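Long-range contacts in PROBABLE CHAIN-FATTY-ACID-CoA LIGASE FADD13 (PDB 3T5B), which is a probable ligase of Mycobacterium tuberculosis, a member of the AMP-binding enzyme family in the ANL clan: residues K172-T177 / I357-Y362; A81-T86 / F160-S165. All coordinates share one frame; numbering follows the deposited sequence.

Contact 1: K172-T177 / I357-Y362; sequences KGVVHT and ILLKEY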
loop_
_atom_site.group_PDB
_atom_site.type_symbol
_atom_site.label_atom_id
_atom_site.label_comp_id
_atom_site.label_asym_id
_atom_site.label_seq_id
_atom_site.Cartn_x
_atom_site.Cartn_y
_atom_site.Cartn_z
ATOM N N LYS A 172 -1.781 6.261 15.570
ATOM C CA LYS A 172 -3.157 5.792 15.472
ATOM C C LYS A 172 -3.181 4.625 14.477
ATOM O O LYS A 172 -2.609 4.731 13.393
ATOM C CB LYS A 172 -4.030 6.937 14.945
ATOM C CG LYS A 172 -5.483 6.917 15.369
ATOM C CD LYS A 172 -5.703 7.721 16.638
ATOM C CE LYS A 172 -5.157 9.125 16.488
ATOM N NZ LYS A 172 -5.453 9.669 15.134
ATOM N N GLY A 173 -3.827 3.521 14.838
ATOM C CA GLY A 173 -3.902 2.385 13.930
ATOM C C GLY A 173 -5.125 2.425 13.012
ATOM O O GLY A 173 -6.255 2.352 13.488
ATOM N N VAL A 174 -4.907 2.553 11.704
ATOM C CA VAL A 174 -6.002 2.593 10.731
ATOM C C VAL A 174 -6.428 1.169 10.378
ATOM O O VAL A 174 -5.636 0.407 9.814
ATOM C CB VAL A 174 -5.574 3.282 9.406
ATOM C CG1 VAL A 174 -6.781 3.409 8.474
ATOM C CG2 VAL A 174 -4.968 4.652 9.684
ATOM N N VAL A 175 -7.663 0.796 10.698
ATOM C CA VAL A 175 -8.103 -0.554 10.364
ATOM C C VAL A 175 -8.788 -0.593 8.993
ATOM O O VAL A 175 -9.709 0.182 8.721
ATOM C CB VAL A 175 -9.069 -1.151 11.442
ATOM C CG1 VAL A 175 -8.790 -0.520 12.807
ATOM C CG2 VAL A 175 -10.509 -0.968 11.035
ATOM N N HIS A 176 -8.306 -1.486 8.129
ATOM C CA HIS A 176 -8.872 -1.662 6.797
ATOM C C HIS A 176 -9.406 -3.084 6.666
ATOM O O HIS A 176 -8.916 -4.009 7.307
ATOM C CB HIS A 176 -7.829 -1.338 5.718
ATOM C CG HIS A 176 -7.824 0.108 5.314
ATOM N ND1 HIS A 176 -8.892 0.703 4.680
ATOM C CD2 HIS A 176 -6.919 1.093 5.528
ATOM C CE1 HIS A 176 -8.649 1.992 4.526
ATOM N NE2 HIS A 176 -7.459 2.254 5.032
ATOM N N THR A 177 -10.440 -3.242 5.855
ATOM C CA THR A 177 -11.078 -4.538 5.678
ATOM C C THR A 177 -10.863 -5.067 4.270
ATOM O O THR A 177 -10.298 -4.383 3.420
ATOM C CB THR A 177 -12.601 -4.435 5.889
ATOM O OG1 THR A 177 -13.142 -3.537 4.915
ATOM C CG2 THR A 177 -12.938 -3.915 7.280
ATOM N N ILE A 357 -13.480 2.957 0.177
ATOM C CA ILE A 357 -12.054 2.758 0.379
ATOM C C ILE A 357 -11.698 3.191 1.801
ATOM O O ILE A 357 -10.616 2.893 2.301
ATOM C CB ILE A 357 -11.217 3.613 -0.604
ATOM C CG1 ILE A 357 -11.349 5.097 -0.243
ATOM C CG2 ILE A 357 -11.675 3.372 -2.030
ATOM C CD1 ILE A 357 -10.595 6.042 -1.144
ATOM N N LEU A 358 -12.619 3.898 2.446
ATOM C CA LEU A 358 -12.386 4.412 3.791
ATOM C C LEU A 358 -12.248 3.338 4.856
ATOM O O LEU A 358 -12.830 2.259 4.756
ATOM C CB LEU A 358 -13.507 5.388 4.186
ATOM C CG LEU A 358 -13.565 6.724 3.427
ATOM C CD1 LEU A 358 -14.787 7.530 3.882
ATOM C CD2 LEU A 358 -12.263 7.508 3.659
ATOM N N LEU A 359 -11.464 3.655 5.878
ATOM C CA LEU A 359 -11.227 2.756 6.994
ATOM C C LEU A 359 -12.534 2.449 7.710
ATOM O O LEU A 359 -13.533 3.142 7.523
ATOM C CB LEU A 359 -10.232 3.401 7.973
ATOM C CG LEU A 359 -10.499 4.729 8.721
ATOM C CD1 LEU A 359 -11.245 5.739 7.848
ATOM C CD2 LEU A 359 -11.307 4.454 9.946
ATOM N N LYS A 360 -12.526 1.394 8.518
ATOM C CA LYS A 360 -13.700 1.020 9.289
ATOM C C LYS A 360 -13.684 1.803 10.607
ATOM O O LYS A 360 -14.720 2.267 11.094
ATOM C CB LYS A 360 -13.672 -0.474 9.599
ATOM C CG LYS A 360 -14.708 -0.910 10.622
ATOM C CD LYS A 360 -14.357 -2.251 11.265
ATOM C CE LYS A 360 -14.551 -3.421 10.320
ATOM N NZ LYS A 360 -14.326 -4.739 11.009
ATOM N N GLU A 361 -12.489 1.953 11.164
ATOM C CA GLU A 361 -12.305 2.627 12.443
ATOM C C GLU A 361 -10.818 2.750 12.758
ATOM O O GLU A 361 -9.968 2.132 12.104
ATOM C CB GLU A 361 -12.931 1.781 13.548
ATOM C CG GLU A 361 -12.324 0.379 13.578
ATOM C CD GLU A 361 -12.894 -0.514 14.660
ATOM O OE1 GLU A 361 -14.128 -0.512 14.862
ATOM O OE2 GLU A 361 -12.107 -1.238 15.300
ATOM N N TYR A 362 -10.507 3.557 13.759
ATOM C CA TYR A 362 -9.136 3.671 14.201
ATOM C C TYR A 362 -9.079 2.574 15.259
ATOM O O TYR A 362 -10.012 2.439 16.049
ATOM C CB TYR A 362 -8.880 5.034 14.829
ATOM C CG TYR A 362 -8.682 6.139 13.830
ATOM C CD1 TYR A 362 -7.605 6.115 12.945
ATOM C CD2 TYR A 362 -9.549 7.227 13.782
ATOM C CE1 TYR A 362 -7.391 7.148 12.041
ATOM C CE2 TYR A 362 -9.345 8.265 12.880
ATOM C CZ TYR A 362 -8.266 8.217 12.015
ATOM O OH TYR A 362 -8.067 9.231 11.113
#
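Y362 and K172 meet at one end of this contact. K172 NZ stands 4.5 Å from the centroid of the Y362 ring and 13° off its normal, a cation-pi contact over the face. The lysine chain bends at chi2, chi3 and chi4, and K172 CG, near its start, lies 3.3 Å from Y362 CD1. G173 O takes a CA-H...O contact from Y362 CA at 3.2 Å, and the phenol reaches E305 through a hydrogen bond from OH.

V175 holds the middle. Its N-H gives a hydrogen bond to E361 O (3.0 Å), and V175 O receives one from K360 N (3.1 Å), so both polar backbone atoms of one residue are used by the 357-362 segment. Its methyls pack on the side-chain stems opposite: CG2 lies 3.4 Å from E361 CG and also touches K360 CB.

K360 runs on past the valine. With CG anti to the backbone N (chi1 169°), the chain passes along V175 and brings K360 CE to 3.5 Å from T177 CG2, crossing it at about a right angle; NZ is hydrogen-bonded to N158 OD1 and D156 O. Nearby, H176 has L359 CB over one ring face and I357 O near the ring plane, 3.1 Å from CE1, while its nitrogens bond to S180 OG and T304 O.

Residues 361-362 form a short, weakly bonded outer strand, antiparallel to strand 173-177, which has strand 158-163 on its other side; helix 366-372 packs on E361 and Y362, and F378 of strand 377-380 on L359 and Y362.

Contact 2: A81-T86 / F160-S165; sequences AVPINT and FIMYTS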
loop_
_atom_site.group_PDB
_atom_site.type_symbol
_atom_site.label_atom_id
_atom_site.label_comp_id
_atom_site.label_asym_id
_atom_site.label_seq_id
_atom_site.Cartn_x
_atom_site.Cartn_y
_atom_site.Cartn_z
ATOM N N ALA A 81 -3.071 -8.428 9.231
ATOM C CA ALA A 81 -1.671 -8.064 9.134
ATOM C C ALA A 81 -1.440 -6.651 9.645
ATOM O O ALA A 81 -2.257 -5.752 9.426
ATOM C CB ALA A 81 -1.200 -8.179 7.697
ATOM N N VAL A 82 -0.319 -6.473 10.335
ATOM C CA VAL A 82 0.068 -5.182 10.886
ATOM C C VAL A 82 1.491 -4.881 10.418
ATOM O O VAL A 82 2.469 -5.173 11.111
ATOM C CB VAL A 82 0.037 -5.201 12.437
ATOM C CG1 VAL A 82 0.374 -3.815 12.982
ATOM C CG2 VAL A 82 -1.331 -5.674 12.931
ATOM N N PRO A 83 1.621 -4.320 9.209
ATOM C CA PRO A 83 2.923 -3.973 8.631
ATOM C C PRO A 83 3.536 -2.794 9.359
ATOM O O PRO A 83 2.868 -1.792 9.594
ATOM C CB PRO A 83 2.585 -3.654 7.178
ATOM C CG PRO A 83 1.192 -3.161 7.257
ATOM C CD PRO A 83 0.542 -4.106 8.229
ATOM N N ILE A 84 4.808 -2.909 9.714
ATOM C CA ILE A 84 5.455 -1.830 10.443
ATOM C C ILE A 84 6.679 -1.236 9.767
ATOM O O ILE A 84 7.431 -1.919 9.060
ATOM C CB ILE A 84 5.841 -2.293 11.853
ATOM C CG1 ILE A 84 4.602 -2.838 12.563
ATOM C CG2 ILE A 84 6.408 -1.136 12.646
ATOM C CD1 ILE A 84 4.877 -3.425 13.909
ATOM N N ASN A 85 6.854 0.060 9.988
ATOM C CA ASN A 85 7.983 0.789 9.444
ATOM C C ASN A 85 9.237 0.159 10.044
ATOM O O ASN A 85 9.326 -0.030 11.257
ATOM C CB ASN A 85 7.892 2.259 9.855
ATOM C CG ASN A 85 8.822 3.154 9.054
ATOM O OD1 ASN A 85 10.000 2.843 8.868
ATOM N ND2 ASN A 85 8.294 4.283 8.585
ATOM N N THR A 86 10.201 -0.174 9.196
ATOM C CA THR A 86 11.437 -0.776 9.659
ATOM C C THR A 86 12.464 0.295 10.009
ATOM O O THR A 86 13.623 -0.013 10.287
ATOM C CB THR A 86 12.040 -1.687 8.574
ATOM O OG1 THR A 86 12.151 -0.954 7.347
ATOM C CG2 THR A 86 11.169 -2.916 8.363
ATOM N N PHE A 160 -6.263 -5.281 7.606
ATOM C CA PHE A 160 -5.051 -4.517 7.904
ATOM C C PHE A 160 -5.217 -3.454 8.983
ATOM O O PHE A 160 -6.279 -2.850 9.122
ATOM C CB PHE A 160 -4.539 -3.760 6.668
ATOM C CG PHE A 160 -4.038 -4.627 5.570
ATOM C CD1 PHE A 160 -4.841 -4.912 4.475
ATOM C CD2 PHE A 160 -2.738 -5.138 5.606
ATOM C CE1 PHE A 160 -4.355 -5.699 3.418
ATOM C CE2 PHE A 160 -2.242 -5.924 4.561
ATOM C CZ PHE A 160 -3.054 -6.206 3.461
ATOM N N ILE A 161 -4.144 -3.234 9.738
ATOM C CA ILE A 161 -4.088 -2.176 10.741
ATOM C C ILE A 161 -2.809 -1.426 10.378
ATOM O O ILE A 161 -1.707 -1.955 10.507
ATOM C CB ILE A 161 -3.953 -2.675 12.192
ATOM C CG1 ILE A 161 -5.169 -3.505 12.601
ATOM C CG2 ILE A 161 -3.848 -1.466 13.128
ATOM C CD1 ILE A 161 -5.145 -3.871 14.080
ATOM N N MET A 162 -2.979 -0.204 9.898
ATOM C CA MET A 162 -1.871 0.643 9.484
ATOM C C MET A 162 -1.798 1.840 10.419
ATOM O O MET A 162 -2.754 2.612 10.485
ATOM C CB MET A 162 -2.135 1.158 8.073
ATOM C CG MET A 162 -2.594 0.110 7.073
ATOM S SD MET A 162 -1.223 -0.874 6.477
ATOM C CE MET A 162 -0.339 0.378 5.475
ATOM N N TYR A 163 -0.674 2.010 11.119
ATOM C CA TYR A 163 -0.506 3.144 12.038
ATOM C C TYR A 163 -0.000 4.404 11.309
ATOM O O TYR A 163 0.660 4.289 10.278
ATOM C CB TYR A 163 0.441 2.756 13.187
ATOM C CG TYR A 163 -0.197 1.796 14.182
ATOM C CD1 TYR A 163 -0.344 0.437 13.879
ATOM C CD2 TYR A 163 -0.720 2.264 15.389
ATOM C CE1 TYR A 163 -1.003 -0.430 14.754
ATOM C CE2 TYR A 163 -1.376 1.414 16.265
ATOM C CZ TYR A 163 -1.521 0.071 15.946
ATOM O OH TYR A 163 -2.199 -0.762 16.807
ATOM N N THR A 164 -0.317 5.597 11.824
ATOM C CA THR A 164 0.110 6.836 11.164
ATOM C C THR A 164 0.548 8.041 11.993
ATOM O O THR A 164 1.731 8.390 11.998
ATOM C CB THR A 164 -0.967 7.375 10.182
ATOM O OG1 THR A 164 -2.275 7.170 10.724
ATOM C CG2 THR A 164 -0.835 6.715 8.819
ATOM N N SER A 165 -0.408 8.690 12.656
ATOM C CA SER A 165 -0.150 9.899 13.452
ATOM C C SER A 165 1.314 10.212 13.741
ATOM O O SER A 165 2.014 9.446 14.410
ATOM C CB SER A 165 -0.914 9.847 14.775
ATOM O OG SER A 165 -0.815 11.087 15.460
HETATM O O HOH W 1 1.235 -0.440 10.954
#
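A81 and F160 form a single parallel bridge, the place where the outermost strand of a four-stranded parallel sheet, 80-83, meets the outermost strand of a small antiparallel sheet, 158-163. The short strand axes approach to 5.0 Å at an angle of 23°. I161 N donates to A81 O across 3.2 Å, and the same oxygen takes a CA-H...O contact from F160 CA; A81 is also backbone-bonded to L159, so it is gripped by the residues flanking F160.

The pairing goes no further than this one bridge, because P83 follows. Its nitrogen has no hydrogen to offer I161 O, and the ring carbon CD lies 3.9 Å from that oxygen instead. A water fills in just beyond: it accepts from Y163 N at 3.1 Å, donates to P83 O, and makes a weak bond to I161 O, sitting in plane at the edge of the Y163 ring.

The strand ends at Y163, and the chain turns into T164 and S165, the start of the Ser/Thr/Gly-rich signature loop of this family.

On one side of the bridged strands M162 bends at chi2 (-79°) and chi3, which brings its SD to 3.4 Å from P83 CG, the two side chains crossing at about a right angle. The F160 ring turns an edge toward P83 CD and keeps CD2 4.0 Å from A81 CB; F71 meets this ring edge-to-face. On the other side V82 packs on I161 and Y163: CG2 lies alongside I161 CB, both side chains pointing the same way, while CG1 comes to the edge of the Y163 ring, 4.1 Å from CE1. Y163 OH is hydrogen-bonded to D99, and I96 of helix 90-100 packs against both V82 and Y163.

Contacts 1 and 2 lie on successive strands, 158-163 and 173-177, with centres about 11 Å apart. They join directly through two short, probable hydrogen bonds: V174 N to M162 O at 2.5 Å and H176 N to F160 O at 2.6 Å. The ring of Y163 also packs on the other strand, its CD2 3.4 Å from G173 N. Contact 2 therefore ties one edge of the three-stranded sheet to the parallel sheet, and contact 1 completes the opposite edge with residues 361-362. The signature loop connects strand 158-163, at the edge, to the central strand 173-177, leaving from contact 2 at S165 and returning at K172 of contact 1.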